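Local coordinates for protein glutathione transferase gst1-6 (Anopheles dirus, PDB 1V2A) that probably catalyses the conjugation of glutathione to halide-bearing electrophiles as a homodimeric Delta class glutathione transferase, giving S-substituted glutathiones, at residues L96-G101 / I155-T160; A143-D148 / R178-R183; K20-T25 / Y70-Y75. All blocks are in the same frame, centred on the assembly; numbering follows the deposited sequence.

Contact 1: residues L96-G101 / I155-T160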
ATOM      1  N   LEU B  96       3.768  -5.386  -4.228  1.00 24.06           N
ATOM      2  CA  LEU B  96       3.372  -5.202  -2.839  1.00 24.01           C
ATOM      3  C   LEU B  96       2.217  -4.199  -2.757  1.00 23.77           C
ATOM      4  O   LEU B  96       1.300  -4.371  -1.963  1.00 23.79           O
ATOM      5  CB  LEU B  96       4.551  -4.702  -1.984  1.00 23.02           C
ATOM      6  CG  LEU B  96       5.712  -5.653  -1.664  1.00 23.38           C
ATOM      7  CD1 LEU B  96       6.813  -4.888  -0.935  1.00 21.26           C
ATOM      8  CD2 LEU B  96       5.232  -6.813  -0.807  1.00 21.97           C
ATOM      9  N   PHE B  97       2.266  -3.147  -3.569  1.00 21.84           N
ATOM     10  CA  PHE B  97       1.198  -2.159  -3.561  1.00 24.23           C
ATOM     11  C   PHE B  97      -0.026  -2.707  -4.267  1.00 23.50           C
ATOM     12  O   PHE B  97      -1.147  -2.235  -4.069  1.00 22.53           O
ATOM     13  CB  PHE B  97       1.668  -0.836  -4.177  1.00 22.44           C
ATOM     14  CG  PHE B  97       2.530  -0.026  -3.241  1.00 21.50           C
ATOM     15  CD1 PHE B  97       3.914  -0.144  -3.268  1.00 24.30           C
ATOM     16  CD2 PHE B  97       1.949   0.799  -2.285  1.00 22.56           C
ATOM     17  CE1 PHE B  97       4.716   0.549  -2.352  1.00 23.66           C
ATOM     18  CE2 PHE B  97       2.734   1.493  -1.362  1.00 23.45           C
ATOM     19  CZ  PHE B  97       4.124   1.368  -1.396  1.00 23.19           C
ATOM     20  N   PHE B  98       0.207  -3.733  -5.072  1.00 24.84           N
ATOM     21  CA  PHE B  98      -0.854  -4.429  -5.781  1.00 26.95           C
ATOM     22  C   PHE B  98      -1.619  -5.233  -4.725  1.00 26.78           C
ATOM     23  O   PHE B  98      -2.847  -5.325  -4.746  1.00 28.09           O
ATOM     24  CB  PHE B  98      -0.243  -5.388  -6.807  1.00 25.56           C
ATOM     25  CG  PHE B  98      -1.193  -6.444  -7.288  1.00 27.25           C
ATOM     26  CD1 PHE B  98      -2.217  -6.126  -8.173  1.00 27.77           C
ATOM     27  CD2 PHE B  98      -1.079  -7.754  -6.837  1.00 25.05           C
ATOM     28  CE1 PHE B  98      -3.112  -7.102  -8.602  1.00 27.42           C
ATOM     29  CE2 PHE B  98      -1.963  -8.729  -7.257  1.00 25.80           C
ATOM     30  CZ  PHE B  98      -2.981  -8.407  -8.140  1.00 24.37           C
ATOM     31  N   ASP B  99      -0.866  -5.795  -3.787  1.00 25.99           N
ATOM     32  CA  ASP B  99      -1.424  -6.607  -2.719  1.00 21.97           C
ATOM     33  C   ASP B  99      -2.318  -5.823  -1.784  1.00 23.26           C
ATOM     34  O   ASP B  99      -3.504  -6.128  -1.631  1.00 24.16           O
ATOM     35  CB  ASP B  99      -0.292  -7.244  -1.911  1.00 23.32           C
ATOM     36  CG  ASP B  99      -0.787  -8.297  -0.949  1.00 22.04           C
ATOM     37  OD1 ASP B  99      -1.492  -9.220  -1.396  1.00 24.40           O
ATOM     38  OD2 ASP B  99      -0.472  -8.208   0.253  1.00 24.32           O
ATOM     39  N   ILE B 100      -1.753  -4.806  -1.154  1.00 19.21           N
ATOM     40  CA  ILE B 100      -2.511  -4.021  -0.208  1.00 18.80           C
ATOM     41  C   ILE B 100      -3.648  -3.232  -0.836  1.00 23.00           C
ATOM     42  O   ILE B 100      -4.740  -3.167  -0.260  1.00 24.69           O
ATOM     43  CB  ILE B 100      -1.597  -3.050   0.583  1.00 16.11           C
ATOM     44  CG1 ILE B 100      -2.389  -2.444   1.738  1.00 14.80           C
ATOM     45  CG2 ILE B 100      -1.064  -1.945  -0.323  1.00 13.78           C
ATOM     46  CD1 ILE B 100      -1.602  -1.480   2.604  1.00 17.34           C
ATOM     47  N   GLY B 101      -3.403  -2.645  -2.009  1.00 22.61           N
ATOM     48  CA  GLY B 101      -4.420  -1.841  -2.658  1.00 21.34           C
ATOM     49  C   GLY B 101      -5.260  -2.447  -3.770  1.00 24.33           C
ATOM     50  O   GLY B 101      -6.192  -1.808  -4.251  1.00 22.58           O
ATOM     51  N   ILE B 155       5.688 -13.931  -0.248  1.00 25.37           N
ATOM     52  CA  ILE B 155       5.209 -14.169   1.106  1.00 25.41           C
ATOM     53  C   ILE B 155       3.918 -13.417   1.436  1.00 26.31           C
ATOM     54  O   ILE B 155       3.001 -14.000   2.023  1.00 28.55           O
ATOM     55  CB  ILE B 155       6.280 -13.802   2.149  1.00 24.96           C
ATOM     56  CG1 ILE B 155       7.478 -14.755   2.016  1.00 25.24           C
ATOM     57  CG2 ILE B 155       5.682 -13.860   3.548  1.00 21.36           C
ATOM     58  CD1 ILE B 155       8.582 -14.513   3.021  1.00 25.86           C
ATOM     59  N   CYS B 156       3.849 -12.137   1.074  1.00 25.57           N
ATOM     60  CA  CYS B 156       2.652 -11.324   1.339  1.00 27.26           C
ATOM     61  C   CYS B 156       1.450 -11.764   0.501  1.00 23.90           C
ATOM     62  O   CYS B 156       0.325 -11.824   1.000  1.00 26.00           O
ATOM     63  CB  CYS B 156       2.913  -9.836   1.056  1.00 24.80           C
ATOM     64  SG  CYS B 156       4.192  -9.050   2.074  1.00 27.08           S
ATOM     65  N   LEU B 157       1.685 -12.056  -0.774  1.00 21.48           N
ATOM     66  CA  LEU B 157       0.609 -12.481  -1.665  1.00 22.86           C
ATOM     67  C   LEU B 157       0.100 -13.880  -1.311  1.00 25.64           C
ATOM     68  O   LEU B 157      -1.045 -14.237  -1.617  1.00 25.25           O
ATOM     69  CB  LEU B 157       1.091 -12.443  -3.119  1.00 18.90           C
ATOM     70  CG  LEU B 157       1.268 -11.027  -3.686  1.00 18.39           C
ATOM     71  CD1 LEU B 157       1.975 -11.070  -5.026  1.00 12.74           C
ATOM     72  CD2 LEU B 157      -0.105 -10.372  -3.802  1.00 12.57           C
ATOM     73  N   LEU B 158       0.960 -14.671  -0.675  1.00 23.65           N
ATOM     74  CA  LEU B 158       0.586 -16.011  -0.263  1.00 24.33           C
ATOM     75  C   LEU B 158      -0.401 -15.876   0.894  1.00 24.95           C
ATOM     76  O   LEU B 158      -1.329 -16.663   1.023  1.00 23.27           O
ATOM     77  CB  LEU B 158       1.821 -16.795   0.188  1.00 24.54           C
ATOM     78  CG  LEU B 158       1.529 -18.054   1.010  1.00 25.56           C
ATOM     79  CD1 LEU B 158       0.693 -19.032   0.176  1.00 26.59           C
ATOM     80  CD2 LEU B 158       2.846 -18.687   1.448  1.00 24.67           C
ATOM     81  N   GLY B 159      -0.205 -14.867   1.734  1.00 24.93           N
ATOM     82  CA  GLY B 159      -1.120 -14.677   2.844  1.00 26.46           C
ATOM     83  C   GLY B 159      -2.469 -14.260   2.294  1.00 25.14           C
ATOM     84  O   GLY B 159      -3.512 -14.783   2.675  1.00 27.15           O
ATOM     85  N   THR B 160      -2.430 -13.322   1.362  1.00 24.51           N
ATOM     86  CA  THR B 160      -3.623 -12.789   0.731  1.00 23.12           C
ATOM     87  C   THR B 160      -4.451 -13.816  -0.018  1.00 23.75           C
ATOM     88  O   THR B 160      -5.670 -13.829   0.093  1.00 23.38           O
ATOM     89  CB  THR B 160      -3.241 -11.673  -0.239  1.00 21.91           C
ATOM     90  OG1 THR B 160      -2.616 -10.616   0.502  1.00 22.59           O
ATOM     91  CG2 THR B 160      -4.469 -11.144  -0.971  1.00 18.20           C
TER
HETATM   92  O   HOH W   1      -0.474  -9.847   2.598  1.00 20.30           O
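D99 and T160 form the direct polar link between two nearly parallel helices, 86-115 and 152-162, whose short segments here approach to 9.8 Å between axes at 23°. T160 OG1 donates to D99 OD1 over 2.6 Å, on the syn lone pair of that oxygen. The second oxygen is tied through water: one water donates to D99 OD2 at 2.9 Å and to the backbone C156 O at 2.7 Å. D99 CG lies anti to the backbone N (chi1 -169°), which carries the carboxylate toward helix 152-162.

Apolar contacts flank the carboxylate. L157 CD2 presses against D99 OD1 at 3.0 Å, a tight methyl-to-oxygen approach, and also sits at the edge of the F98 ring, 4.1 Å from F98 CD2. Three residues before D99, L96 CD2 meets C156 SG at 3.8 Å.

All six touching residues are buried, and D99 OD2 has a further hydrogen bond to Y65 OH. With T160, water and Y65 as partners, the carboxylate's rotation is fixed and both oxygens are satisfied; because Y65 lines the glutathione sulfonic acid pocket, D99 is placed as a second-shell residue that probably helps position Y65.

Contact 2: residues A143-D148 / R178-R183; sequences AYAAAD and RAWLER
R183 leans from helix 175-185 onto the backbone of A143, its CB directed at the loop that follows helix 122-141. Further out, R183 CD passes 4.0 Å from A143 O and lies obliquely against the Y144 ring, 4.4 Å from Y144 CZ. A bend at chi3 (-68°) then turns the head back to the A143 carbonyl: NE donates to A143 O at 2.9 Å with an N-H...O angle of 151°, tilted from the carbonyl plane. The methyl of A143 lies over one face of the guanidinium, with A143 CB 3.7 Å from NE. At the tip, NH2 adds a weak bond to the same A143 O, 3.3 Å long and bent to 133°, so this one oxygen accepts from both nitrogens.

W180 approaches A143 O by its ring edge, with CD1 3.6 Å from the oxygen. Its NE1 stands 3.7 Å from A145 N, yet both donate to D154 OD1. Y144 OH hydrogen-bonds E187 OE1. Through D154 and R183 the loop before helix 152-162 is thus tied to that helix and to helix 175-185, within the all-helical C-terminal domain of the glutathione transferase fold.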
ATOM      1  N   ALA B 143       8.050 -17.567 -12.538  1.00 31.39           N
ATOM      2  CA  ALA B 143       7.641 -18.612 -11.607  1.00 30.21           C
ATOM      3  C   ALA B 143       7.225 -18.020 -10.268  1.00 28.83           C
ATOM      4  O   ALA B 143       6.472 -18.642  -9.519  1.00 27.78           O
ATOM      5  CB  ALA B 143       8.779 -19.604 -11.405  1.00 31.03           C
ATOM      6  N   TYR B 144       7.721 -16.819  -9.970  1.00 30.21           N
ATOM      7  CA  TYR B 144       7.393 -16.140  -8.711  1.00 29.30           C
ATOM      8  C   TYR B 144       6.691 -14.787  -8.894  1.00 28.37           C
ATOM      9  O   TYR B 144       6.696 -14.208  -9.985  1.00 29.58           O
ATOM     10  CB  TYR B 144       8.652 -15.962  -7.859  1.00 26.71           C
ATOM     11  CG  TYR B 144       9.337 -17.266  -7.518  1.00 25.40           C
ATOM     12  CD1 TYR B 144      10.255 -17.843  -8.396  1.00 27.38           C
ATOM     13  CD2 TYR B 144       9.056 -17.931  -6.325  1.00 24.39           C
ATOM     14  CE1 TYR B 144      10.886 -19.056  -8.092  1.00 25.75           C
ATOM     15  CE2 TYR B 144       9.668 -19.137  -6.010  1.00 25.39           C
ATOM     16  CZ  TYR B 144      10.588 -19.697  -6.899  1.00 28.48           C
ATOM     17  OH  TYR B 144      11.217 -20.889  -6.590  1.00 28.18           O
ATOM     18  N   ALA B 145       6.103 -14.291  -7.806  1.00 26.31           N
ATOM     19  CA  ALA B 145       5.349 -13.041  -7.813  1.00 26.88           C
ATOM     20  C   ALA B 145       5.993 -11.833  -8.485  1.00 27.64           C
ATOM     21  O   ALA B 145       5.342 -11.157  -9.289  1.00 23.44           O
ATOM     22  CB  ALA B 145       4.940 -12.675  -6.388  1.00 25.39           C
ATOM     23  N   ALA B 146       7.255 -11.554  -8.160  1.00 28.30           N
ATOM     24  CA  ALA B 146       7.942 -10.400  -8.728  1.00 26.67           C
ATOM     25  C   ALA B 146       9.335 -10.662  -9.304  1.00 28.83           C
ATOM     26  O   ALA B 146      10.046  -9.723  -9.659  1.00 29.41           O
ATOM     27  CB  ALA B 146       8.025  -9.295  -7.680  1.00 25.88           C
ATOM     28  N   ALA B 147       9.745 -11.918  -9.401  1.00 29.44           N
ATOM     29  CA  ALA B 147      11.067 -12.188  -9.945  1.00 28.43           C
ATOM     30  C   ALA B 147      11.240 -13.650 -10.313  1.00 28.00           C
ATOM     31  O   ALA B 147      10.275 -14.415 -10.314  1.00 29.25           O
ATOM     32  CB  ALA B 147      12.142 -11.769  -8.935  1.00 27.85           C
ATOM     33  N   ASP B 148      12.479 -14.016 -10.627  1.00 27.80           N
ATOM     34  CA  ASP B 148      12.839 -15.378 -11.000  1.00 28.67           C
ATOM     35  C   ASP B 148      13.165 -16.189  -9.739  1.00 27.92           C
ATOM     36  O   ASP B 148      13.751 -17.270  -9.801  1.00 28.56           O
ATOM     37  CB  ASP B 148      14.044 -15.345 -11.946  1.00 29.94           C
ATOM     38  CG  ASP B 148      15.328 -14.908 -11.246  1.00 32.68           C
ATOM     39  OD1 ASP B 148      15.252 -14.139 -10.260  1.00 30.63           O
ATOM     40  OD2 ASP B 148      16.413 -15.332 -11.693  1.00 31.91           O
ATOM     41  N   ARG B 178      -2.480 -21.587  -8.605  1.00 30.09           N
ATOM     42  CA  ARG B 178      -2.419 -22.849  -7.881  1.00 32.95           C
ATOM     43  C   ARG B 178      -0.997 -23.386  -7.902  1.00 33.64           C
ATOM     44  O   ARG B 178      -0.440 -23.746  -6.859  1.00 33.92           O
ATOM     45  CB  ARG B 178      -3.379 -23.883  -8.484  1.00 33.27           C
ATOM     46  CG  ARG B 178      -4.864 -23.530  -8.332  1.00 35.78           C
ATOM     47  CD  ARG B 178      -5.769 -24.750  -8.534  1.00 37.15           C
ATOM     48  NE  ARG B 178      -5.696 -25.296  -9.889  1.00 38.06           N
ATOM     49  CZ  ARG B 178      -6.284 -24.748 -10.945  1.00 40.23           C
ATOM     50  NH1 ARG B 178      -6.998 -23.642 -10.801  1.00 41.65           N
ATOM     51  NH2 ARG B 178      -6.140 -25.286 -12.149  1.00 39.98           N
ATOM     52  N   ALA B 179      -0.399 -23.430  -9.087  1.00 34.00           N
ATOM     53  CA  ALA B 179       0.968 -23.922  -9.199  1.00 34.73           C
ATOM     54  C   ALA B 179       1.873 -23.094  -8.289  1.00 34.99           C
ATOM     55  O   ALA B 179       2.573 -23.632  -7.434  1.00 34.80           O
ATOM     56  CB  ALA B 179       1.442 -23.825 -10.644  1.00 34.51           C
ATOM     57  N   TRP B 180       1.833 -21.779  -8.490  1.00 35.04           N
ATOM     58  CA  TRP B 180       2.614 -20.816  -7.722  1.00 33.38           C
ATOM     59  C   TRP B 180       2.466 -21.033  -6.219  1.00 34.11           C
ATOM     60  O   TRP B 180       3.433 -20.879  -5.472  1.00 33.48           O
ATOM     61  CB  TRP B 180       2.174 -19.392  -8.092  1.00 32.22           C
ATOM     62  CG  TRP B 180       2.675 -18.326  -7.168  1.00 28.99           C
ATOM     63  CD1 TRP B 180       3.950 -17.862  -7.065  1.00 28.97           C
ATOM     64  CD2 TRP B 180       1.903 -17.600  -6.204  1.00 29.38           C
ATOM     65  NE1 TRP B 180       4.025 -16.890  -6.099  1.00 28.83           N
ATOM     66  CE2 TRP B 180       2.781 -16.709  -5.553  1.00 29.29           C
ATOM     67  CE3 TRP B 180       0.553 -17.616  -5.828  1.00 29.19           C
ATOM     68  CZ2 TRP B 180       2.355 -15.837  -4.543  1.00 29.55           C
ATOM     69  CZ3 TRP B 180       0.128 -16.749  -4.825  1.00 27.94           C
ATOM     70  CH2 TRP B 180       1.029 -15.872  -4.195  1.00 29.06           C
ATOM     71  N   LEU B 181       1.259 -21.380  -5.775  1.00 35.09           N
ATOM     72  CA  LEU B 181       1.016 -21.622  -4.352  1.00 35.52           C
ATOM     73  C   LEU B 181       1.910 -22.739  -3.809  1.00 36.24           C
ATOM     74  O   LEU B 181       2.579 -22.579  -2.786  1.00 35.29           O
ATOM     75  CB  LEU B 181      -0.444 -22.011  -4.097  1.00 35.41           C
ATOM     76  CG  LEU B 181      -1.548 -20.973  -3.842  1.00 37.80           C
ATOM     77  CD1 LEU B 181      -0.941 -19.652  -3.413  1.00 36.99           C
ATOM     78  CD2 LEU B 181      -2.404 -20.803  -5.076  1.00 38.19           C
ATOM     79  N   GLU B 182       1.910 -23.873  -4.500  1.00 37.47           N
ATOM     80  CA  GLU B 182       2.709 -25.021  -4.086  1.00 38.25           C
ATOM     81  C   GLU B 182       4.194 -24.653  -4.023  1.00 37.57           C
ATOM     82  O   GLU B 182       4.894 -25.018  -3.075  1.00 33.04           O
ATOM     83  CB  GLU B 182       2.495 -26.179  -5.063  1.00 41.28           C
ATOM     84  CG  GLU B 182       1.073 -26.277  -5.614  1.00 47.20           C
ATOM     85  CD  GLU B 182       0.041 -26.709  -4.581  1.00 51.46           C
ATOM     86  OE1 GLU B 182       0.046 -26.172  -3.446  1.00 53.31           O
ATOM     87  OE2 GLU B 182      -0.791 -27.584  -4.916  1.00 53.22           O
ATOM     88  N   ARG B 183       4.662 -23.926  -5.038  1.00 36.12           N
ATOM     89  CA  ARG B 183       6.056 -23.500  -5.114  1.00 34.50           C
ATOM     90  C   ARG B 183       6.484 -22.714  -3.880  1.00 34.92           C
ATOM     91  O   ARG B 183       7.489 -23.032  -3.242  1.00 35.63           O
ATOM     92  CB  ARG B 183       6.286 -22.622  -6.355  1.00 34.85           C
ATOM     93  CG  ARG B 183       6.888 -23.339  -7.552  1.00 34.59           C
ATOM     94  CD  ARG B 183       7.505 -22.361  -8.554  1.00 34.97           C
ATOM     95  NE  ARG B 183       6.497 -21.548  -9.225  1.00 36.98           N
ATOM     96  CZ  ARG B 183       5.639 -22.019 -10.122  1.00 36.67           C
ATOM     97  NH1 ARG B 183       5.668 -23.297 -10.462  1.00 36.68           N
ATOM     98  NH2 ARG B 183       4.743 -21.213 -10.670  1.00 40.14           N
TER

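Contact 3: residues K20-T25 / Y70-Y75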
ATOM      1  N   LYS B  20      10.599 -17.039  10.025  1.00 31.54           N
ATOM      2  CA  LYS B  20      11.066 -18.418   9.957  1.00 32.50           C
ATOM      3  C   LYS B  20      12.136 -18.593   8.895  1.00 32.80           C
ATOM      4  O   LYS B  20      13.127 -19.287   9.104  1.00 30.86           O
ATOM      5  CB  LYS B  20       9.899 -19.361   9.650  1.00 34.87           C
ATOM      6  CG  LYS B  20       8.744 -19.282  10.639  1.00 39.43           C
ATOM      7  CD  LYS B  20       7.740 -20.409  10.401  1.00 41.61           C
ATOM      8  CE  LYS B  20       6.522 -20.255  11.299  1.00 43.68           C
ATOM      9  NZ  LYS B  20       6.896 -20.129  12.739  1.00 44.33           N
ATOM     10  N   LYS B  21      11.923 -17.959   7.751  1.00 32.12           N
ATOM     11  CA  LYS B  21      12.858 -18.043   6.642  1.00 32.35           C
ATOM     12  C   LYS B  21      14.236 -17.460   6.946  1.00 29.71           C
ATOM     13  O   LYS B  21      15.224 -17.915   6.379  1.00 30.32           O
ATOM     14  CB  LYS B  21      12.275 -17.320   5.421  1.00 34.42           C
ATOM     15  CG  LYS B  21      11.858 -18.219   4.265  1.00 33.35           C
ATOM     16  CD  LYS B  21      13.060 -18.781   3.534  1.00 35.71           C
ATOM     17  CE  LYS B  21      12.645 -19.450   2.237  1.00 35.04           C
ATOM     18  NZ  LYS B  21      13.795 -20.025   1.495  1.00 37.71           N
ATOM     19  N   LEU B  22      14.296 -16.461   7.829  1.00 27.76           N
ATOM     20  CA  LEU B  22      15.554 -15.787   8.160  1.00 28.59           C
ATOM     21  C   LEU B  22      16.126 -16.064   9.551  1.00 29.41           C
ATOM     22  O   LEU B  22      17.120 -15.443   9.946  1.00 30.58           O
ATOM     23  CB  LEU B  22      15.393 -14.272   8.003  1.00 26.68           C
ATOM     24  CG  LEU B  22      14.892 -13.692   6.678  1.00 27.47           C
ATOM     25  CD1 LEU B  22      14.616 -12.213   6.866  1.00 27.34           C
ATOM     26  CD2 LEU B  22      15.918 -13.914   5.569  1.00 28.40           C
ATOM     27  N   GLY B  23      15.493 -16.961  10.299  1.00 27.56           N
ATOM     28  CA  GLY B  23      15.979 -17.294  11.628  1.00 28.03           C
ATOM     29  C   GLY B  23      15.867 -16.195  12.669  1.00 31.71           C
ATOM     30  O   GLY B  23      16.762 -16.037  13.507  1.00 32.00           O
ATOM     31  N   ILE B  24      14.775 -15.438  12.635  1.00 32.26           N
ATOM     32  CA  ILE B  24      14.585 -14.357  13.595  1.00 35.46           C
ATOM     33  C   ILE B  24      13.650 -14.798  14.716  1.00 36.61           C
ATOM     34  O   ILE B  24      12.585 -15.369  14.466  1.00 33.30           O
ATOM     35  CB  ILE B  24      13.963 -13.082  12.940  1.00 36.86           C
ATOM     36  CG1 ILE B  24      14.770 -12.648  11.718  1.00 38.26           C
ATOM     37  CG2 ILE B  24      13.960 -11.934  13.938  1.00 36.16           C
ATOM     38  CD1 ILE B  24      14.177 -11.446  11.005  1.00 37.31           C
ATOM     39  N   THR B  25      14.046 -14.527  15.956  1.00 36.60           N
ATOM     40  CA  THR B  25      13.208 -14.890  17.084  1.00 36.72           C
ATOM     41  C   THR B  25      12.192 -13.791  17.343  1.00 35.67           C
ATOM     42  O   THR B  25      12.548 -12.637  17.595  1.00 35.45           O
ATOM     43  CB  THR B  25      14.022 -15.110  18.379  1.00 36.07           C
ATOM     44  OG1 THR B  25      14.882 -16.244  18.220  1.00 34.42           O
ATOM     45  CG2 THR B  25      13.080 -15.366  19.560  1.00 35.92           C
ATOM     46  N   TYR B  70      11.344  -4.083   6.938  1.00 26.77           N
ATOM     47  CA  TYR B  70      12.234  -3.703   8.020  1.00 28.17           C
ATOM     48  C   TYR B  70      13.102  -4.886   8.475  1.00 26.54           C
ATOM     49  O   TYR B  70      14.317  -4.756   8.608  1.00 28.32           O
ATOM     50  CB  TYR B  70      11.415  -3.188   9.209  1.00 28.00           C
ATOM     51  CG  TYR B  70      12.221  -3.013  10.477  1.00 30.92           C
ATOM     52  CD1 TYR B  70      12.976  -1.863  10.695  1.00 30.84           C
ATOM     53  CD2 TYR B  70      12.229  -4.002  11.460  1.00 32.46           C
ATOM     54  CE1 TYR B  70      13.718  -1.701  11.868  1.00 33.98           C
ATOM     55  CE2 TYR B  70      12.970  -3.852  12.633  1.00 33.54           C
ATOM     56  CZ  TYR B  70      13.707  -2.703  12.832  1.00 33.96           C
ATOM     57  OH  TYR B  70      14.417  -2.546  13.998  1.00 36.23           O
ATOM     58  N   LEU B  71      12.467  -6.031   8.712  1.00 24.89           N
ATOM     59  CA  LEU B  71      13.158  -7.233   9.169  1.00 26.83           C
ATOM     60  C   LEU B  71      14.182  -7.742   8.163  1.00 28.64           C
ATOM     61  O   LEU B  71      15.281  -8.156   8.541  1.00 29.22           O
ATOM     62  CB  LEU B  71      12.152  -8.354   9.462  1.00 22.98           C
ATOM     63  CG  LEU B  71      11.234  -8.190  10.681  1.00 26.90           C
ATOM     64  CD1 LEU B  71      10.239  -9.333  10.710  1.00 25.94           C
ATOM     65  CD2 LEU B  71      12.041  -8.174  11.965  1.00 26.29           C
ATOM     66  N   VAL B  72      13.812  -7.728   6.886  1.00 26.70           N
ATOM     67  CA  VAL B  72      14.707  -8.188   5.843  1.00 28.31           C
ATOM     68  C   VAL B  72      15.957  -7.308   5.826  1.00 31.05           C
ATOM     69  O   VAL B  72      17.078  -7.815   5.906  1.00 29.89           O
ATOM     70  CB  VAL B  72      14.031  -8.126   4.450  1.00 27.08           C
ATOM     71  CG1 VAL B  72      15.010  -8.576   3.380  1.00 27.19           C
ATOM     72  CG2 VAL B  72      12.796  -8.997   4.431  1.00 24.18           C
ATOM     73  N   GLU B  73      15.758  -5.995   5.734  1.00 31.22           N
ATOM     74  CA  GLU B  73      16.869  -5.044   5.695  1.00 34.66           C
ATOM     75  C   GLU B  73      17.732  -5.170   6.939  1.00 34.79           C
ATOM     76  O   GLU B  73      18.955  -5.143   6.860  1.00 36.81           O
ATOM     77  CB  GLU B  73      16.345  -3.600   5.572  1.00 34.61           C
ATOM     78  CG  GLU B  73      15.365  -3.398   4.404  1.00 36.30           C
ATOM     79  CD  GLU B  73      15.050  -1.938   4.103  1.00 34.65           C
ATOM     80  OE1 GLU B  73      14.605  -1.198   5.010  1.00 35.54           O
ATOM     81  OE2 GLU B  73      15.248  -1.535   2.942  1.00 36.57           O
ATOM     82  N   THR B  74      17.084  -5.325   8.087  1.00 35.03           N
ATOM     83  CA  THR B  74      17.788  -5.450   9.356  1.00 33.46           C
ATOM     84  C   THR B  74      18.433  -6.815   9.625  1.00 35.82           C
ATOM     85  O   THR B  74      19.563  -6.881  10.119  1.00 34.74           O
ATOM     86  CB  THR B  74      16.846  -5.147  10.535  1.00 31.72           C
ATOM     87  OG1 THR B  74      16.252  -3.855  10.359  1.00 29.99           O
ATOM     88  CG2 THR B  74      17.610  -5.160  11.840  1.00 30.67           C
ATOM     89  N   TYR B  75      17.733  -7.900   9.299  1.00 36.37           N
ATOM     90  CA  TYR B  75      18.259  -9.229   9.593  1.00 37.03           C
ATOM     91  C   TYR B  75      18.618 -10.172   8.449  1.00 38.66           C
ATOM     92  O   TYR B  75      19.287 -11.182   8.676  1.00 40.64           O
ATOM     93  CB  TYR B  75      17.297  -9.935  10.550  1.00 35.86           C
ATOM     94  CG  TYR B  75      17.105  -9.173  11.835  1.00 37.60           C
ATOM     95  CD1 TYR B  75      18.165  -8.997  12.720  1.00 38.15           C
ATOM     96  CD2 TYR B  75      15.885  -8.581  12.144  1.00 37.25           C
ATOM     97  CE1 TYR B  75      18.020  -8.246  13.877  1.00 39.82           C
ATOM     98  CE2 TYR B  75      15.727  -7.828  13.301  1.00 40.26           C
ATOM     99  CZ  TYR B  75      16.802  -7.662  14.162  1.00 39.88           C
ATOM    100  OH  TYR B  75      16.669  -6.907  15.303  1.00 39.86           O
TER
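I24 lays its CD1 methyl against the root of the Y75 side chain, 3.5 Å from Y75 CB. The two side chains cross at about a right angle, and the same I24 CD1 lies equally near Y75 CD2, at 3.5 Å, so the methyl lies obliquely beside the CB-CG-CD2 corner. I24 CG1 is anti to the carbonyl carbon (chi1 -53°), which sends CD1 between L71 and Y75, one helical turn apart; L71 CB and L71 CD2 each lie 4.0 Å from I24 CD1. L71 CD2 also sits in the plane of the Y75 ring, at its edge, making a small apolar cluster with I24.

L22 meets the neighbouring side of the helix. Its CD1 rests 4.2 Å from V72 CA, touching the backbone as much as the side chain, since V72 points its CB away. Between L22 and I24 the chain turns at G23, whose positive phi (68°) belongs to a Schellman motif that terminates helix 13-22.

In the thioredoxin-like N-terminal domain these two helices pack side by side on the same face of the mixed sheet, and L71 reaches down to L54 of strand 53-56. M1 touches both I24 and Y75, while Y75 OH hydrogen-bonds D56 OD2.

Within the last turn of helix 64-75, T74 works on both tyrosines. Its CG2 stands 3.4 Å above the plane of the Y75 ring, over the centre, and its OG1 lies above the Y70 ring. T74 OG1 also donates to Y70 O at 2.8 Å, coming in 37° out of the carbonyl plane, whereas T74 N reaches Y70 O from the opposite face. Along the same turn E73 makes a salt bridge to R89 of the second subunit.

Contacts 1 and 2, in the helical C-terminal domain, have centres about 13 Å apart and touch mainly through L157: its CB is 3.6 Å from W180 CH2, its CD1 3.6 Å from A145 CB. Contact 3, in the N-terminal domain, touches neither; its centre lies about 18 Å from that of contact 1 and about 21 Å from that of contact 2. Helix 64-75 relates contacts 3 and 1: it ends in 70-75 and carries Y65, the partner of D99, near its start. I100 of contact 1 touches bound glutathione sulfonic acid, about 7 Å from the D99 side chain and about 12 Å from that of L71. Contacts 1 and 3 both reach the second subunit.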